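Local coordinates for protein mitogen (Streptococcus dysgalactiae, PDB 2J4X) that is a bacterial superantigen, a zinc-binding mitogen of the staphylococcal and streptococcal toxin family that probably acts as a toxin, at residues A[10-13]-A[14-18]; A[183-186]-A[187-190]. One frame throughout, in Å; residues are numbered along the deposited sequence.

Interaction 1: residues A[10-13]-A[14-18]; sequences LKNI and YMKDV
The carbonyl oxygen of Leu-10 takes a hydrogen bond from the backbone N of Tyr-14, with O and N 2.9 Å apart. At 176° the N-H points almost straight at its acceptor, as in a well-formed last turn of an alpha-helix. The same oxygen also meets the edge of the tyrosine ring, lying 3.4 Å from Tyr-14 CD2 and near the ring plane.

With CG anti to its own carbonyl carbon and beside the backbone N (chi1 -66°), Tyr-14 sends its ring alongside the neighbouring branches of Leu-10 and Ile-13. Leu-10 adds a looser apolar touch, CD2 standing 4.1 Å from Tyr-14 CE2. Ile-13 comes over one face: its CG2 methyl sits 3.9 Å from the ring centroid, offset toward the rim, a CH-pi contact that a beta-branched residue makes readily because this methyl starts close to the backbone. The hydroxyl at the far end of the buried ring probably pairs with Tyr-188 OH, so tyrosine suits a place that is apolar along its flanks and polar at its tip.

On another side of the turn, Lys-16 folds back across Asn-12. Its nearly extended chain bends at the last torsion (chi4 32°), bringing NZ 3.1 Å from Asn-12 O. The ammonium approaches from above the carbonyl plane, not along a lone pair. A positive charge here probably also interacts favourably with the negative end of the helix dipole.

Lys-146 of helix 137-150 gives bonds to the carbonyl oxygens of Tyr-14 and Lys-16, and the chain then runs into strand 18-21. This is the C-terminal end of an N-terminal helix, leading into the OB-fold sheet of a superantigen.

Interaction 2: residues A[183-186]-A[187-190]; sequences FTHP and NYTD
His-185 and Tyr-188 turn their rings toward one another at a slant, the planes inclined at 56° and the centroids 5.3 Å apart. The closest point is the imidazole carbon CE1, which reaches to 3.4 Å from CE2 of the tyrosine.

The histidine gets there because CG lies anti to the backbone N (chi1 -171°), which carries the imidazole forward past the next peptide. In that position ND1 donates to the carbonyl oxygen of Pro-186 at 2.8 Å. The donor sits in the carbonyl plane on a lone pair, although the acceptor lies somewhat off the plane of the imidazole, and the bond, though bent, helps to hold the ring's rotation. Histidine suits the place because one small ring supplies an N-H for the carbonyl and a carbon to meet the tyrosine.

Directly after the proline the chain makes an Asx turn: the side-chain OD1 of Asn-187 accepts from the backbone N of Thr-189 at 3.0 Å. Asparagine is apt here because its short amide can reach a peptide N-H two residues on, and its ND2 remains available to bind a glycerol molecule, probably from the crystallisation liquor. This turn lies in the loop joining strand 177-181 to strand 193-195, in the part of the chain that forms the beta-grasp domain.

A chi1 of -57° turns the ring of Tyr-188 back beside its own N and alongside Pro-186. The pyrrolidine CB packs 3.6 Å from Tyr-188 CE1, while CD lies near the phenolic oxygen. Proline presents a rigid apolar flank to the ring, and its carbonyl oxygen stands over the centre of one tyrosine face. At the phenol end, the hydroxyl is bonded to Asp-141 of helix 137-150, which also packs against Pro-186.

How the interactions relate
Interaction 1 comes first along the chain, at the end of helix 7-14, and interaction 2 follows much later in the loop between strands 177-181 and 193-195. Yet their centres lie only about 13 Å apart and their side chains touch. Leu-10 CD1 packs 3.4 Å from Phe-183 CD2, and Ile-13 CG2 lies 3.5 Å from His-185 CD2. Tyr-14 OH and Tyr-188 OH, 2.8 Å apart, probably share a hydrogen bond. Both regions pack against helix 137-150. One lies in the N-terminal, OB-fold part of the chain and the other in the C-terminal, beta-grasp part, so the contacts tie the N-terminal helix to the beta-grasp loop, away from the zinc site.

Interaction 1: residues A[10-13]-A[14-18]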
loop_
_atom_site.group_PDB
_atom_site.type_symbol
_atom_site.label_atom_id
_atom_site.label_comp_id
_atom_site.label_asym_id
_atom_site.label_seq_id
_atom_site.Cartn_x
_atom_site.Cartn_y
_atom_site.Cartn_z
ATOM N N LEU A 10 3.316 10.304 -9.654
ATOM C CA LEU A 10 2.567 9.697 -8.547
ATOM C C LEU A 10 1.243 9.146 -9.032
ATOM O O LEU A 10 0.831 8.050 -8.635
ATOM C CB LEU A 10 2.318 10.717 -7.435
ATOM C CG LEU A 10 3.575 11.042 -6.639
ATOM C CD1 LEU A 10 3.423 12.375 -5.969
ATOM C CD2 LEU A 10 3.853 9.940 -5.643
ATOM N N LYS A 11 0.573 9.905 -9.894
ATOM C CA LYS A 11 -0.699 9.459 -10.446
ATOM C C LYS A 11 -0.482 8.203 -11.262
ATOM O O LYS A 11 -1.277 7.273 -11.202
ATOM C CB LYS A 11 -1.323 10.517 -11.362
ATOM C CG LYS A 11 -2.563 9.993 -12.061
ATOM C CD LYS A 11 -3.274 11.047 -12.854
ATOM C CE LYS A 11 -4.533 10.482 -13.468
ATOM N NZ LYS A 11 -5.150 11.469 -14.396
ATOM N N ASN A 12 0.605 8.176 -12.027
ATOM C CA ASN A 12 0.897 7.032 -12.881
ATOM C C ASN A 12 1.169 5.783 -12.078
ATOM O O ASN A 12 0.742 4.688 -12.436
ATOM C CB ASN A 12 2.103 7.326 -13.755
ATOM C CG ASN A 12 2.308 6.264 -14.798
ATOM O OD1 ASN A 12 1.468 6.101 -15.680
ATOM N ND2 ASN A 12 3.411 5.513 -14.695
ATOM N N ILE A 13 1.894 5.969 -10.991
ATOM C CA ILE A 13 2.248 4.886 -10.113
ATOM C C ILE A 13 1.044 4.313 -9.391
ATOM O O ILE A 13 0.791 3.108 -9.478
ATOM C CB ILE A 13 3.246 5.362 -9.061
ATOM C CG1 ILE A 13 4.555 5.752 -9.728
ATOM C CG2 ILE A 13 3.442 4.300 -7.999
ATOM C CD1 ILE A 13 5.517 6.392 -8.784
ATOM N N TYR A 14 0.282 5.160 -8.698
ATOM C CA TYR A 14 -0.839 4.670 -7.908
ATOM C C TYR A 14 -2.170 4.466 -8.582
ATOM O O TYR A 14 -3.111 4.039 -7.933
ATOM C CB TYR A 14 -1.007 5.537 -6.655
ATOM C CG TYR A 14 0.170 5.419 -5.706
ATOM C CD1 TYR A 14 0.279 4.323 -4.840
ATOM C CD2 TYR A 14 1.219 6.357 -5.727
ATOM C CE1 TYR A 14 1.402 4.152 -4.021
ATOM C CE2 TYR A 14 2.344 6.197 -4.914
ATOM C CZ TYR A 14 2.432 5.092 -4.066
ATOM O OH TYR A 14 3.542 4.897 -3.287
ATOM N N MET A 15 -2.271 4.750 -9.870
ATOM C CA MET A 15 -3.535 4.522 -10.535
ATOM C C MET A 15 -3.591 3.063 -11.024
ATOM O O MET A 15 -4.666 2.523 -11.312
ATOM C CB MET A 15 -3.702 5.466 -11.719
ATOM C CG MET A 15 -2.561 5.400 -12.701
ATOM S SD MET A 15 -2.948 6.117 -14.317
ATOM C CE MET A 15 -1.991 4.943 -15.370
ATOM N N LYS A 16 -2.434 2.420 -11.110
ATOM C CA LYS A 16 -2.375 1.037 -11.554
ATOM C C LYS A 16 -3.175 0.075 -10.657
ATOM O O LYS A 16 -3.524 0.401 -9.521
ATOM C CB LYS A 16 -0.917 0.614 -11.641
ATOM C CG LYS A 16 -0.182 1.313 -12.764
ATOM C CD LYS A 16 1.316 1.047 -12.713
ATOM C CE LYS A 16 1.976 1.438 -14.024
ATOM N NZ LYS A 16 1.235 2.581 -14.618
ATOM N N ASP A 17 -3.482 -1.111 -11.176
ATOM C CA ASP A 17 -4.254 -2.089 -10.414
ATOM C C ASP A 17 -3.371 -2.794 -9.417
ATOM O O ASP A 17 -2.151 -2.633 -9.428
ATOM C CB ASP A 17 -4.897 -3.117 -11.340
ATOM C CG ASP A 17 -5.694 -2.468 -12.471
ATOM O OD1 ASP A 17 -6.299 -1.396 -12.246
ATOM O OD2 ASP A 17 -5.722 -3.033 -13.586
ATOM N N VAL A 18 -3.989 -3.574 -8.546
ATOM C CA VAL A 18 -3.235 -4.293 -7.545
ATOM C C VAL A 18 -3.535 -5.777 -7.663
ATOM O O VAL A 18 -4.479 -6.170 -8.359
ATOM C CB VAL A 18 -3.609 -3.813 -6.112
ATOM C CG1 VAL A 18 -3.458 -2.285 -6.014
ATOM C CG2 VAL A 18 -5.023 -4.254 -5.760
#

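Interaction 2: residues A[183-186]-A[187-190]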
loop_
_atom_site.group_PDB
_atom_site.type_symbol
_atom_site.label_atom_id
_atom_site.label_comp_id
_atom_site.label_asym_id
_atom_site.label_seq_id
_atom_site.Cartn_x
_atom_site.Cartn_y
_atom_site.Cartn_z
ATOM N N PHE A 183 3.950 12.356 -1.341
ATOM C CA PHE A 183 4.569 12.702 -2.609
ATOM C C PHE A 183 5.873 11.959 -2.846
ATOM O O PHE A 183 6.763 12.443 -3.542
ATOM C CB PHE A 183 4.761 14.225 -2.699
ATOM C CG PHE A 183 3.486 14.950 -3.020
ATOM C CD1 PHE A 183 2.509 15.122 -2.046
ATOM C CD2 PHE A 183 3.180 15.292 -4.337
ATOM C CE1 PHE A 183 1.245 15.604 -2.382
ATOM C CE2 PHE A 183 1.921 15.773 -4.677
ATOM C CZ PHE A 183 0.955 15.924 -3.699
ATOM N N THR A 184 5.961 10.774 -2.248
ATOM C CA THR A 184 7.111 9.884 -2.378
ATOM C C THR A 184 6.578 8.484 -2.706
ATOM O O THR A 184 5.375 8.217 -2.589
ATOM C CB THR A 184 7.967 9.794 -1.057
ATOM O OG1 THR A 184 7.214 9.168 -0.019
ATOM C CG2 THR A 184 8.382 11.150 -0.586
ATOM N N HIS A 185 7.473 7.601 -3.146
ATOM C CA HIS A 185 7.114 6.212 -3.443
ATOM C C HIS A 185 7.871 5.346 -2.432
ATOM O O HIS A 185 9.060 5.079 -2.606
ATOM C CB HIS A 185 7.529 5.805 -4.861
ATOM C CG HIS A 185 6.988 4.473 -5.270
ATOM N ND1 HIS A 185 6.822 3.436 -4.373
ATOM C CD2 HIS A 185 6.545 4.014 -6.462
ATOM C CE1 HIS A 185 6.295 2.398 -4.996
ATOM N NE2 HIS A 185 6.117 2.722 -6.264
ATOM N N PRO A 186 7.199 4.911 -1.355
ATOM C CA PRO A 186 7.920 4.088 -0.383
ATOM C C PRO A 186 8.546 2.845 -1.011
ATOM O O PRO A 186 8.173 2.440 -2.111
ATOM C CB PRO A 186 6.838 3.735 0.643
ATOM C CG PRO A 186 5.921 4.908 0.594
ATOM C CD PRO A 186 5.823 5.179 -0.900
ATOM N N ASN A 187 9.510 2.267 -0.301
ATOM C CA ASN A 187 10.169 1.034 -0.722
ATOM C C ASN A 187 9.345 -0.102 -0.127
ATOM O O ASN A 187 9.441 -0.408 1.071
ATOM C CB ASN A 187 11.584 0.943 -0.162
ATOM C CG ASN A 187 12.312 -0.304 -0.634
ATOM O OD1 ASN A 187 11.714 -1.194 -1.244
ATOM N ND2 ASN A 187 13.610 -0.374 -0.354
ATOM N N TYR A 188 8.537 -0.731 -0.961
ATOM C CA TYR A 188 7.665 -1.804 -0.490
ATOM C C TYR A 188 8.317 -3.192 -0.510
ATOM O O TYR A 188 7.710 -4.181 -0.093
ATOM C CB TYR A 188 6.373 -1.841 -1.327
ATOM C CG TYR A 188 5.564 -0.563 -1.364
ATOM C CD1 TYR A 188 5.221 0.105 -0.196
ATOM C CD2 TYR A 188 5.069 -0.078 -2.576
ATOM C CE1 TYR A 188 4.390 1.233 -0.233
ATOM C CE2 TYR A 188 4.246 1.031 -2.635
ATOM C CZ TYR A 188 3.901 1.687 -1.464
ATOM O OH TYR A 188 3.038 2.767 -1.520
ATOM N N THR A 189 9.555 -3.269 -0.978
ATOM C CA THR A 189 10.227 -4.559 -1.046
ATOM C C THR A 189 10.478 -5.222 0.325
ATOM O O THR A 189 10.771 -6.420 0.391
ATOM C CB THR A 189 11.560 -4.441 -1.846
ATOM O OG1 THR A 189 12.381 -3.417 -1.270
ATOM C CG2 THR A 189 11.282 -4.087 -3.308
ATOM N N ASP A 190 10.339 -4.475 1.423
ATOM C CA ASP A 190 10.566 -5.058 2.750
ATOM C C ASP A 190 9.372 -5.719 3.432
ATOM O O ASP A 190 9.501 -6.216 4.547
ATOM C CB ASP A 190 11.179 -4.028 3.710
ATOM C CG ASP A 190 10.480 -2.696 3.670
ATOM O OD1 ASP A 190 9.247 -2.658 3.904
ATOM O OD2 ASP A 190 11.182 -1.688 3.404
#